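PDB 4E3X: delta-1-pyrroline-5-carboxylate dehydrogenase, mitochondrial, which catalyses the NAD+-dependent oxidation of L-glutamate gamma-semialdehyde, which forms from delta-1-pyrroline-5-carboxylate, to L-glutamate in the second step of mitochondrial proline degradation. Local coordinates for residues B[33-38]-B[165-170]; B[145-150]-B[239-244]; B[159-164]-B[210-215]; B[345-350]-B[509-514]. All blocks are in the same frame, centred on the assembly; numbering follows the deposited sequence.

Interaction 1: residues B[33-38]-B[165-170]. Unlike the reference sequence in segment 33-38: Ala33 (reference Thr).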
loop_
_atom_site.group_PDB
_atom_site.type_symbol
_atom_site.label_atom_id
_atom_site.label_comp_id
_atom_site.label_asym_id
_atom_site.label_seq_id
_atom_site.Cartn_x
_atom_site.Cartn_y
_atom_site.Cartn_z
ATOM N N ALA B 33 24.829 8.500 -4.836
ATOM C CA ALA B 33 25.480 7.209 -4.899
ATOM C C ALA B 33 25.556 6.647 -3.499
ATOM O O ALA B 33 25.429 7.381 -2.512
ATOM C CB ALA B 33 26.865 7.346 -5.489
ATOM N N ASN B 34 25.754 5.340 -3.403
ATOM C CA ASN B 34 25.921 4.730 -2.099
ATOM C C ASN B 34 27.117 5.285 -1.338
ATOM O O ASN B 34 28.181 5.531 -1.907
ATOM C CB ASN B 34 26.027 3.216 -2.230
ATOM C CG ASN B 34 24.728 2.594 -2.687
ATOM O OD1 ASN B 34 24.527 2.361 -3.878
ATOM N ND2 ASN B 34 23.821 2.361 -1.747
ATOM N N GLU B 35 26.923 5.493 -0.043
ATOM C CA GLU B 35 27.999 5.948 0.827
ATOM C C GLU B 35 29.093 4.883 0.897
ATOM O O GLU B 35 28.822 3.732 1.227
ATOM C CB GLU B 35 27.451 6.224 2.225
ATOM C CG GLU B 35 28.508 6.687 3.215
ATOM C CD GLU B 35 28.969 8.120 2.982
ATOM O OE1 GLU B 35 28.354 8.838 2.162
ATOM O OE2 GLU B 35 29.948 8.537 3.638
ATOM N N PRO B 36 30.337 5.251 0.553
ATOM C CA PRO B 36 31.403 4.244 0.617
ATOM C C PRO B 36 31.678 3.742 2.034
ATOM O O PRO B 36 31.649 4.507 2.998
ATOM C CB PRO B 36 32.629 4.993 0.074
ATOM C CG PRO B 36 32.053 6.057 -0.823
ATOM C CD PRO B 36 30.785 6.486 -0.119
ATOM N N ILE B 37 31.932 2.443 2.144
ATOM C CA ILE B 37 32.292 1.817 3.410
ATOM C C ILE B 37 33.770 2.055 3.687
ATOM O O ILE B 37 34.622 1.763 2.843
ATOM C CB ILE B 37 32.016 0.302 3.361
ATOM C CG1 ILE B 37 30.531 0.043 3.132
ATOM C CG2 ILE B 37 32.455 -0.364 4.649
ATOM C CD1 ILE B 37 29.707 0.469 4.295
ATOM N N LEU B 38 34.073 2.606 4.859
ATOM C CA LEU B 38 35.458 2.900 5.222
ATOM C C LEU B 38 36.150 1.667 5.791
ATOM O O LEU B 38 35.491 0.746 6.272
ATOM C CB LEU B 38 35.516 4.051 6.230
ATOM C CG LEU B 38 34.764 5.323 5.832
ATOM C CD1 LEU B 38 34.958 6.421 6.872
ATOM C CD2 LEU B 38 35.200 5.804 4.458
ATOM N N GLU B 165 24.108 2.641 5.827
ATOM C CA GLU B 165 22.700 2.401 5.535
ATOM C C GLU B 165 21.832 3.619 5.837
ATOM O O GLU B 165 20.949 3.955 5.056
ATOM C CB GLU B 165 22.171 1.180 6.283
ATOM C CG GLU B 165 20.799 0.760 5.789
ATOM C CD GLU B 165 20.360 -0.574 6.346
ATOM O OE1 GLU B 165 20.707 -0.878 7.506
ATOM O OE2 GLU B 165 19.673 -1.325 5.620
ATOM N N LEU B 166 22.082 4.269 6.970
ATOM C CA LEU B 166 21.293 5.435 7.359
ATOM C C LEU B 166 21.478 6.581 6.363
ATOM O O LEU B 166 20.513 7.195 5.899
ATOM C CB LEU B 166 21.690 5.880 8.766
ATOM C CG LEU B 166 20.950 7.123 9.259
ATOM C CD1 LEU B 166 19.446 6.941 9.136
ATOM C CD2 LEU B 166 21.338 7.408 10.700
ATOM N N ILE B 167 22.732 6.850 6.029
ATOM C CA ILE B 167 23.053 7.855 5.030
ATOM C C ILE B 167 22.372 7.530 3.694
ATOM O O ILE B 167 21.766 8.405 3.062
ATOM C CB ILE B 167 24.579 7.961 4.845
ATOM C CG1 ILE B 167 25.225 8.614 6.075
ATOM C CG2 ILE B 167 24.934 8.741 3.591
ATOM C CD1 ILE B 167 26.732 8.375 6.148
ATOM N N ASP B 168 22.439 6.266 3.285
ATOM C CA ASP B 168 21.811 5.851 2.030
ATOM C C ASP B 168 20.284 5.999 2.062
ATOM O O ASP B 168 19.688 6.431 1.074
ATOM C CB ASP B 168 22.180 4.410 1.670
ATOM C CG ASP B 168 23.635 4.251 1.215
ATOM O OD1 ASP B 168 24.310 5.262 0.950
ATOM O OD2 ASP B 168 24.092 3.090 1.109
ATOM N N PHE B 169 19.638 5.628 3.168
ATOM C CA PHE B 169 18.194 5.852 3.278
ATOM C C PHE B 169 17.891 7.330 3.047
ATOM O O PHE B 169 16.997 7.679 2.276
ATOM C CB PHE B 169 17.662 5.493 4.671
ATOM C CG PHE B 169 17.359 4.031 4.871
ATOM C CD1 PHE B 169 16.639 3.304 3.935
ATOM C CD2 PHE B 169 17.761 3.395 6.039
ATOM C CE1 PHE B 169 16.349 1.954 4.154
ATOM C CE2 PHE B 169 17.468 2.054 6.270
ATOM C CZ PHE B 169 16.767 1.332 5.323
ATOM N N PHE B 170 18.624 8.206 3.731
ATOM C CA PHE B 170 18.348 9.633 3.630
ATOM C C PHE B 170 18.570 10.152 2.207
ATOM O O PHE B 170 17.736 10.896 1.681
ATOM C CB PHE B 170 19.191 10.422 4.635
ATOM C CG PHE B 170 18.710 10.325 6.057
ATOM C CD1 PHE B 170 17.581 9.586 6.394
ATOM C CD2 PHE B 170 19.397 10.983 7.063
ATOM C CE1 PHE B 170 17.146 9.516 7.712
ATOM C CE2 PHE B 170 18.964 10.919 8.378
ATOM C CZ PHE B 170 17.840 10.179 8.704
HETATM O O HOH W 1 24.075 7.801 -0.163
HETATM O O HOH W 2 26.645 2.104 1.085
#

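Interaction 2: residues B[145-150]-B[239-244]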
loop_
_atom_site.group_PDB
_atom_site.type_symbol
_atom_site.label_atom_id
_atom_site.label_comp_id
_atom_site.label_asym_id
_atom_site.label_seq_id
_atom_site.Cartn_x
_atom_site.Cartn_y
_atom_site.Cartn_z
ATOM N N ALA B 145 30.258 5.201 17.276
ATOM C CA ALA B 145 30.656 4.888 18.641
ATOM C C ALA B 145 29.440 4.614 19.514
ATOM O O ALA B 145 29.455 3.697 20.345
ATOM C CB ALA B 145 31.497 6.020 19.227
ATOM N N LYS B 146 28.382 5.400 19.317
ATOM C CA LYS B 146 27.182 5.238 20.127
ATOM C C LYS B 146 26.469 3.925 19.807
ATOM O O LYS B 146 25.867 3.316 20.683
ATOM C CB LYS B 146 26.251 6.438 19.949
ATOM C CG LYS B 146 26.816 7.686 20.607
ATOM C CD LYS B 146 25.943 8.918 20.429
ATOM C CE LYS B 146 26.522 10.078 21.213
ATOM N NZ LYS B 146 25.731 11.329 21.042
ATOM N N THR B 147 26.550 3.496 18.555
ATOM C CA THR B 147 25.975 2.224 18.146
ATOM C C THR B 147 26.826 1.057 18.680
ATOM O O THR B 147 26.303 0.032 19.128
ATOM C CB THR B 147 25.831 2.177 16.610
ATOM O OG1 THR B 147 24.972 3.248 16.181
ATOM C CG2 THR B 147 25.239 0.860 16.146
ATOM N N MET B 148 28.146 1.215 18.657
ATOM C CA MET B 148 29.027 0.195 19.233
ATOM C C MET B 148 28.803 0.031 20.727
ATOM O O MET B 148 28.594 -1.078 21.223
ATOM C CB MET B 148 30.492 0.552 18.980
ATOM C CG MET B 148 30.902 0.487 17.514
ATOM S SD MET B 148 32.631 0.921 17.242
ATOM C CE MET B 148 33.441 -0.394 18.145
ATOM N N VAL B 149 28.861 1.140 21.452
ATOM C CA VAL B 149 28.811 1.073 22.905
ATOM C C VAL B 149 27.409 0.770 23.422
ATOM O O VAL B 149 27.249 0.033 24.393
ATOM C CB VAL B 149 29.386 2.360 23.535
ATOM C CG1 VAL B 149 29.140 2.403 25.035
ATOM C CG2 VAL B 149 30.868 2.472 23.229
ATOM N N GLY B 150 26.398 1.317 22.755
ATOM C CA GLY B 150 25.034 1.145 23.217
ATOM C C GLY B 150 24.349 -0.112 22.711
ATOM O O GLY B 150 23.500 -0.666 23.405
ATOM N N MET B 239 18.788 3.576 22.464
ATOM C CA MET B 239 18.414 4.965 22.734
ATOM C C MET B 239 19.524 5.982 22.440
ATOM O O MET B 239 19.267 7.041 21.849
ATOM C CB MET B 239 17.926 5.097 24.175
ATOM C CG MET B 239 17.209 6.400 24.479
ATOM S SD MET B 239 15.728 6.608 23.474
ATOM C CE MET B 239 14.880 5.080 23.774
ATOM N N LEU B 240 20.738 5.672 22.882
ATOM C CA LEU B 240 21.866 6.581 22.738
ATOM C C LEU B 240 22.098 6.968 21.270
ATOM O O LEU B 240 22.151 8.154 20.929
ATOM C CB LEU B 240 23.117 5.925 23.326
ATOM C CG LEU B 240 24.380 6.782 23.395
ATOM C CD1 LEU B 240 24.240 7.894 24.436
ATOM C CD2 LEU B 240 25.595 5.896 23.690
ATOM N N ALA B 241 22.205 5.975 20.389
ATOM C CA ALA B 241 22.396 6.274 18.978
ATOM C C ALA B 241 21.156 6.889 18.333
ATOM O O ALA B 241 21.272 7.749 17.457
ATOM C CB ALA B 241 22.832 5.031 18.210
ATOM N N SER B 242 19.970 6.459 18.762
ATOM C CA SER B 242 18.741 6.997 18.181
ATOM C C SER B 242 18.601 8.488 18.453
ATOM O O SER B 242 18.213 9.254 17.567
ATOM C CB SER B 242 17.514 6.255 18.709
ATOM O OG SER B 242 17.541 4.902 18.302
ATOM N N TYR B 243 18.900 8.905 19.682
ATOM C CA TYR B 243 18.837 10.326 20.008
ATOM C C TYR B 243 19.892 11.119 19.235
ATOM O O TYR B 243 19.649 12.264 18.847
ATOM C CB TYR B 243 18.991 10.543 21.514
ATOM C CG TYR B 243 18.688 11.952 21.964
ATOM C CD1 TYR B 243 19.614 12.690 22.692
ATOM C CD2 TYR B 243 17.462 12.542 21.678
ATOM C CE1 TYR B 243 19.326 13.987 23.117
ATOM C CE2 TYR B 243 17.170 13.830 22.091
ATOM C CZ TYR B 243 18.093 14.544 22.813
ATOM O OH TYR B 243 17.763 15.822 23.213
ATOM N N ALA B 244 21.058 10.523 19.012
ATOM C CA ALA B 244 22.091 11.180 18.208
ATOM C C ALA B 244 21.566 11.487 16.802
ATOM O O ALA B 244 21.758 12.592 16.280
ATOM C CB ALA B 244 23.348 10.323 18.144
HETATM O O HOH W 3 22.957 3.080 21.100
HETATM O O HOH W 4 23.072 10.709 21.826
#

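Interaction 3: residues B[159-164]-B[210-215]. With PRO (proline), chain K; PRO (proline), chain J.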
loop_
_atom_site.group_PDB
_atom_site.type_symbol
_atom_site.label_atom_id
_atom_site.label_comp_id
_atom_site.label_asym_id
_atom_site.label_seq_id
_atom_site.Cartn_x
_atom_site.Cartn_y
_atom_site.Cartn_z
ATOM N N GLU B 159 29.557 0.621 11.150
ATOM C CA GLU B 159 29.824 1.364 9.922
ATOM C C GLU B 159 28.789 1.113 8.834
ATOM O O GLU B 159 28.313 2.055 8.201
ATOM C CB GLU B 159 31.232 1.050 9.402
ATOM C CG GLU B 159 31.481 1.427 7.949
ATOM C CD GLU B 159 31.667 2.922 7.715
ATOM O OE1 GLU B 159 31.517 3.724 8.664
ATOM O OE2 GLU B 159 31.974 3.290 6.564
ATOM N N ILE B 160 28.434 -0.147 8.611
ATOM C CA ILE B 160 27.462 -0.447 7.565
ATOM C C ILE B 160 26.045 -0.020 7.926
ATOM O O ILE B 160 25.206 0.115 7.041
ATOM C CB ILE B 160 27.477 -1.929 7.129
ATOM C CG1 ILE B 160 26.956 -2.846 8.236
ATOM C CG2 ILE B 160 28.870 -2.334 6.657
ATOM C CD1 ILE B 160 26.933 -4.319 7.842
ATOM N N ASP B 161 25.806 0.212 9.216
ATOM C CA ASP B 161 24.485 0.537 9.747
ATOM C C ASP B 161 24.322 2.044 9.990
ATOM O O ASP B 161 23.655 2.740 9.217
ATOM C CB ASP B 161 24.267 -0.265 11.045
ATOM C CG ASP B 161 23.045 0.182 11.845
ATOM O OD1 ASP B 161 22.155 0.846 11.277
ATOM O OD2 ASP B 161 22.980 -0.143 13.056
ATOM N N ALA B 162 24.919 2.539 11.075
ATOM C CA ALA B 162 24.703 3.921 11.515
ATOM C C ALA B 162 25.253 4.940 10.537
ATOM O O ALA B 162 24.772 6.072 10.472
ATOM C CB ALA B 162 25.299 4.141 12.894
ATOM N N ALA B 163 26.282 4.553 9.796
ATOM C CA ALA B 163 26.767 5.409 8.733
ATOM C C ALA B 163 26.119 5.011 7.408
ATOM O O ALA B 163 25.140 5.616 7.001
ATOM C CB ALA B 163 28.289 5.376 8.648
ATOM N N ALA B 164 26.635 3.974 6.755
ATOM C CA ALA B 164 26.267 3.711 5.367
ATOM C C ALA B 164 24.773 3.544 5.113
ATOM O O ALA B 164 24.221 4.242 4.278
ATOM C CB ALA B 164 27.021 2.521 4.824
ATOM N N PHE B 210 15.965 -2.472 18.151
ATOM C CA PHE B 210 17.284 -2.214 18.702
ATOM C C PHE B 210 18.405 -2.423 17.712
ATOM O O PHE B 210 19.499 -1.875 17.877
ATOM C CB PHE B 210 17.554 -3.109 19.921
ATOM C CG PHE B 210 17.877 -4.548 19.581
ATOM C CD1 PHE B 210 19.195 -4.956 19.391
ATOM C CD2 PHE B 210 16.873 -5.499 19.477
ATOM C CE1 PHE B 210 19.502 -6.276 19.084
ATOM C CE2 PHE B 210 17.173 -6.820 19.178
ATOM C CZ PHE B 210 18.490 -7.206 18.979
ATOM N N ASN B 211 18.161 -3.264 16.715
ATOM C CA ASN B 211 19.290 -3.914 16.053
ATOM C C ASN B 211 19.943 -3.156 14.917
ATOM O O ASN B 211 21.047 -3.497 14.504
ATOM C CB ASN B 211 18.952 -5.352 15.658
ATOM C CG ASN B 211 17.864 -5.432 14.620
ATOM O OD1 ASN B 211 17.022 -4.543 14.504
ATOM N ND2 ASN B 211 17.867 -6.516 13.858
ATOM N N PHE B 212 19.261 -2.133 14.413
ATOM C CA PHE B 212 19.854 -1.240 13.425
ATOM C C PHE B 212 19.504 0.199 13.725
ATOM O O PHE B 212 18.340 0.575 13.711
ATOM C CB PHE B 212 19.401 -1.591 12.010
ATOM C CG PHE B 212 20.014 -2.850 11.485
ATOM C CD1 PHE B 212 19.377 -4.069 11.657
ATOM C CD2 PHE B 212 21.241 -2.823 10.840
ATOM C CE1 PHE B 212 19.946 -5.238 11.183
ATOM C CE2 PHE B 212 21.821 -3.992 10.364
ATOM C CZ PHE B 212 21.168 -5.198 10.534
ATOM N N THR B 213 20.523 1.000 13.999
ATOM C CA THR B 213 20.336 2.435 14.155
ATOM C C THR B 213 19.649 3.041 12.932
ATOM O O THR B 213 18.806 3.929 13.061
ATOM C CB THR B 213 21.696 3.096 14.415
ATOM O OG1 THR B 213 22.185 2.606 15.662
ATOM C CG2 THR B 213 21.609 4.620 14.466
ATOM N N ALA B 214 20.009 2.547 11.749
ATOM C CA ALA B 214 19.492 3.093 10.502
ATOM C C ALA B 214 17.984 2.909 10.357
ATOM O O ALA B 214 17.309 3.740 9.753
ATOM C CB ALA B 214 20.214 2.468 9.309
ATOM N N ILE B 215 17.452 1.805 10.879
ATOM C CA ILE B 215 16.031 1.522 10.722
ATOM C C ILE B 215 15.181 2.576 11.420
ATOM O O ILE B 215 14.182 3.023 10.872
ATOM C CB ILE B 215 15.676 0.095 11.188
ATOM C CG1 ILE B 215 16.281 -0.925 10.222
ATOM C CG2 ILE B 215 14.165 -0.099 11.236
ATOM C CD1 ILE B 215 16.031 -2.368 10.603
HETATM N N PRO K . 18.825 -4.855 6.080
HETATM C CA PRO K . 19.628 -5.706 6.960
HETATM C C PRO K . 20.268 -6.875 6.218
HETATM O O PRO K . 19.953 -7.165 5.059
HETATM C CB PRO K . 18.598 -6.212 7.968
HETATM C CG PRO K . 17.660 -5.064 8.106
HETATM C CD PRO K . 17.578 -4.419 6.735
HETATM O OXT PRO K . 21.131 -7.556 6.776
HETATM N N PRO J . 15.611 -7.840 23.572
HETATM C CA PRO J . 14.250 -7.926 24.109
HETATM C C PRO J . 13.712 -9.352 24.054
HETATM O O PRO J . 14.443 -10.289 23.721
HETATM C CB PRO J . 13.440 -6.997 23.184
HETATM C CG PRO J . 14.404 -6.531 22.106
HETATM C CD PRO J . 15.769 -6.670 22.695
HETATM O OXT PRO J . 12.544 -9.598 24.356
#

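Interaction 4: residues B[345-350]-B[509-514]. With PRO (proline), chain K.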
loop_
_atom_site.group_PDB
_atom_site.type_symbol
_atom_site.label_atom_id
_atom_site.label_comp_id
_atom_site.label_asym_id
_atom_site.label_seq_id
_atom_site.Cartn_x
_atom_site.Cartn_y
_atom_site.Cartn_z
ATOM N N GLY B 345 24.216 -12.753 15.296
ATOM C CA GLY B 345 23.018 -13.277 14.658
ATOM C C GLY B 345 21.763 -12.461 14.932
ATOM O O GLY B 345 20.651 -12.919 14.656
ATOM N N GLN B 346 21.932 -11.255 15.472
ATOM C CA GLN B 346 20.791 -10.412 15.828
ATOM C C GLN B 346 20.305 -9.582 14.649
ATOM O O GLN B 346 20.201 -8.350 14.727
ATOM C CB GLN B 346 21.161 -9.513 16.999
ATOM C CG GLN B 346 21.635 -10.294 18.209
ATOM C CD GLN B 346 22.051 -9.373 19.332
ATOM O OE1 GLN B 346 21.364 -9.270 20.350
ATOM N NE2 GLN B 346 23.169 -8.674 19.142
ATOM N N LYS B 347 20.011 -10.262 13.547
ATOM C CA LYS B 347 19.519 -9.592 12.353
ATOM C C LYS B 347 18.307 -10.335 11.840
ATOM O O LYS B 347 18.275 -11.565 11.852
ATOM C CB LYS B 347 20.581 -9.572 11.257
ATOM C CG LYS B 347 21.887 -8.883 11.622
ATOM C CD LYS B 347 22.777 -8.757 10.395
ATOM C CE LYS B 347 24.072 -8.033 10.722
ATOM N NZ LYS B 347 24.921 -7.839 9.518
ATOM N N CYS B 348 17.314 -9.595 11.368
ATOM C CA CYS B 348 16.131 -10.199 10.768
ATOM C C CYS B 348 16.490 -11.016 9.541
ATOM O O CYS B 348 15.711 -11.853 9.111
ATOM C CB CYS B 348 15.128 -9.124 10.363
ATOM S SG CYS B 348 14.506 -8.171 11.736
ATOM N N SER B 349 17.682 -10.759 8.988
ATOM C CA SER B 349 18.176 -11.410 7.775
ATOM C C SER B 349 19.173 -12.544 8.031
ATOM O O SER B 349 19.596 -13.204 7.087
ATOM C CB SER B 349 18.880 -10.378 6.893
ATOM O OG SER B 349 19.925 -9.749 7.623
ATOM N N ALA B 350 19.568 -12.759 9.285
ATOM C CA ALA B 350 20.629 -13.727 9.605
ATOM C C ALA B 350 20.275 -15.158 9.223
ATOM O O ALA B 350 19.146 -15.599 9.431
ATOM C CB ALA B 350 20.967 -13.664 11.085
ATOM N N LYS B 509 25.863 -14.302 0.826
ATOM C CA LYS B 509 25.226 -14.490 2.125
ATOM C C LYS B 509 23.875 -13.775 2.228
ATOM O O LYS B 509 23.582 -12.840 1.467
ATOM C CB LYS B 509 26.142 -14.034 3.263
ATOM C CG LYS B 509 26.514 -12.556 3.246
ATOM C CD LYS B 509 27.354 -12.212 4.481
ATOM C CE LYS B 509 27.779 -10.754 4.514
ATOM N NZ LYS B 509 26.613 -9.830 4.468
ATOM N N SER B 510 23.060 -14.203 3.190
ATOM C CA SER B 510 21.675 -13.742 3.284
ATOM C C SER B 510 21.512 -12.400 3.982
ATOM O O SER B 510 20.399 -11.884 4.029
ATOM C CB SER B 510 20.803 -14.793 3.974
ATOM O OG SER B 510 21.177 -14.936 5.335
ATOM N N THR B 511 22.599 -11.855 4.525
ATOM C CA THR B 511 22.559 -10.558 5.203
ATOM C C THR B 511 23.207 -9.480 4.350
ATOM O O THR B 511 23.839 -9.775 3.340
ATOM C CB THR B 511 23.330 -10.598 6.527
ATOM O OG1 THR B 511 24.688 -10.973 6.272
ATOM C CG2 THR B 511 22.700 -11.581 7.492
ATOM N N GLY B 512 23.055 -8.228 4.768
ATOM C CA GLY B 512 23.805 -7.132 4.181
ATOM C C GLY B 512 23.195 -6.487 2.955
ATOM O O GLY B 512 23.921 -6.063 2.056
ATOM N N SER B 513 21.872 -6.396 2.911
ATOM C CA SER B 513 21.236 -5.666 1.824
ATOM C C SER B 513 21.725 -4.220 1.810
ATOM O O SER B 513 21.993 -3.619 2.854
ATOM C CB SER B 513 19.715 -5.701 1.946
ATOM O OG SER B 513 19.285 -5.006 3.107
ATOM N N VAL B 514 21.853 -3.678 0.608
ATOM C CA VAL B 514 22.326 -2.320 0.427
ATOM C C VAL B 514 21.236 -1.483 -0.237
ATOM O O VAL B 514 20.633 -1.889 -1.233
ATOM C CB VAL B 514 23.618 -2.312 -0.406
ATOM C CG1 VAL B 514 24.016 -0.888 -0.773
ATOM C CG2 VAL B 514 24.741 -3.000 0.365
HETATM N N PRO K . 18.825 -4.855 6.080
HETATM C CA PRO K . 19.628 -5.706 6.960
HETATM C C PRO K . 20.268 -6.875 6.218
HETATM O O PRO K . 19.953 -7.165 5.059
HETATM C CB PRO K . 18.598 -6.212 7.968
HETATM C CG PRO K . 17.660 -5.064 8.106
HETATM C CD PRO K . 17.578 -4.419 6.735
HETATM O OXT PRO K . 21.131 -7.556 6.776
HETATM O O HOH W 5 25.744 -10.492 8.678
HETATM O O HOH W 6 23.099 -6.555 7.661
#

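Interaction 1: residues B[33-38]-B[165-170]
Glu35 lays its bent side chain obliquely across Ile167, its CG 3.8 Å from CD1 of Ile167 and its OE1 3.7 Å from CG2 of the same residue. In this aldehyde dehydrogenase fold the contact fastens the extended N-terminal segment 33-38 to the long helix 155-180. The methylenes of a glutamate suit the greasy branches of the isoleucine, while its carboxylate reaches beyond them to salt bridges with Arg171 and Arg140 and a hydrogen bond with Ser136. With CG anti to the backbone N (chi1 179°), the bend at chi2 (74°) lays CG and CD of Glu35 beside the branches of Ile167.

The next residue, Asp168, aims its carboxylate at the backbone of the loop. Its OD1 accepts the backbone N of Glu35 at 2.8 Å through the syn lone pair, in a nearly straight bond. Its OD2 receives ND2 of Asn34 at 3.0 Å; the donor lies well above the carboxylate plane, and the amide and carboxylate planes are 78° apart. Asn34 suits its place because its amide both donates and accepts: ND2 also binds Val515 O, and OD1 takes NE2 of Gln517. Two waters complete the grip on the buried aspartate. One joins Ala33 O to OD1 of Asp168; the other donates to OD2 of Asp168 and, at 2.7 Å, to Glu35 O.

Interaction 2: residues B[145-150]-B[239-244]
Segments 145-150 and 239-244, on helices 140-151 and 239-251, run almost antiparallel, at 163° between their directions, with axes 8.1 Å apart and the CA atoms of Lys146 and Ala241 only 5.0 Å from each other. The closeness is consistent with the small Ala241 and Ala244, which offer just a methyl.

Lys146 gives the largest share of any residue to the interface. Its stem crosses Leu240 at about a right angle, CG lying 3.8 Å from CD2 of Leu240, and the extended chain then carries CD over Ala244, 3.7 Å from that CB. A lysine serves well at a partly exposed edge, since its methylenes pack while the ammonium forms a salt bridge with Glu142. A water accepts from NZ of Lys146 and donates to Leu240 O; another connects Lys146 O with Ala241 N. On the buried side, Thr147 brings OG1 to within 3.4 Å of CB of Ala241. That hydroxyl is bonded to Val143 O and to OG1 of Thr213, and is thus satisfied although it lies against the Ala241 methyl.

Helix 239-251 is the connecting helix of a beta-alpha-beta crossover between the adjacent parallel strands 230-233 and 259-261, as in the Rossmann-like NAD-binding domain of aldehyde dehydrogenases.

Interaction 3: residues B[159-164]-B[210-215]
Asp161 supplies the polar part of the contact, holding two backbone amides at the start of helix 213-225. Its OD1 takes Ala214 N at 2.8 Å and its OD2 takes Thr213 N at 2.9 Å, each oxygen using its syn lone pair. Phe212 occupies the N-cap position and has no side-chain acceptor for these N-H groups, which explains why a carboxylate from another helix suits the site; the positive end of the helix dipole probably favours its charge. CG of Asp161 stands anti to its N (chi1 169°), reaching outward from a wider pi-type turn at 159-164. OD2 also forms a salt bridge with Lys153. Just before the helix, Asn211, probably the transition-state stabiliser as in related enzymes, donates ND2 to Gln346 O.

The aromatic contacts differ from ring to ring. OD1 of Asp161 meets the rim of the Phe212 ring in its plane, the carboxylate turned 70° to the ring. Over one face of that ring lies a bound proline, whose CB is 3.6 Å from CE1 of Phe212, and Lys153 adds a cation-pi contact. A second proline rests obliquely against Phe210.

Methyl packing is lighter: CB of Ala162 touches CG2 of Thr213 at 4.0 Å.

Helix 213-225 follows strand 203-207 of the parallel sheet. Beside it lie helix 155-180, helix 140-151, whose Thr147 bonds to Thr213, and helix 239-251, which presents Ala241 and Val245.

Interaction 4: residues B[345-350]-B[509-514]
Lys347 crosses Thr511 at about a right angle, CD 4.1 Å from the CG2 methyl. The extended chain beyond CG carries NZ of Lys347 to Gln157 OE1 and to a water that also hydrogen-bonds to OG1 of Thr511. Cys348, the catalytic nucleophile, comes next in a type I turn from Lys347 to Ala350.

Ser349 links the second segment and the ligand. Its OG donates to OXT of the bound proline at 2.6 Å, while CG2 of Thr511 packs 3.3 Å from the same OG. Its carbonyl O accepts OG of Ser510 at 2.9 Å, almost straight along the C=O direction; Ser510 OG also bonds to Ser339. Ala350 then rests its CA against CG2 of Thr511.

Across from Ser349, Gly512 N gives OXT a straight bond of 2.9 Å, and Ser513 donates both N and OG to the ligand's O. Small hydroxyls and a glycine with positive phi let main-chain amides close round the carboxylate, consistent with Ser513 binding substrate and probably resembling how a substrate carboxylate is held.

Segment 345-350 leads from helix 329-341 into strand 351-357; 509-514 joins strands 503-506 and 523-524, which flank strand 476-483, all in the large mixed sheet that also holds 351-357.

Overall arrangement
Helix 155-180 serves both interaction 1 and interaction 3, Asp168 binding an extended segment and Asp161 a helix start. Interaction 1 is partly buried, the other three buried; waters bridge interactions 1, 2 and 4. Interaction 2 is largely apolar packing between two helices, and it meets interaction 3 where Thr147 and Thr213 share a hydrogen bond. Interactions 3 and 4 approach the same bound proline differently: Phe212 covers its ring, while 345-350 and 509-514 hold its carboxylate. They join directly through Asn211 and Gln346. Interaction 1 reaches interaction 4 by packing of Asn34 on Val514, whereas interaction 2 lies about 20 Å from interaction 4, centre to centre, without touching it.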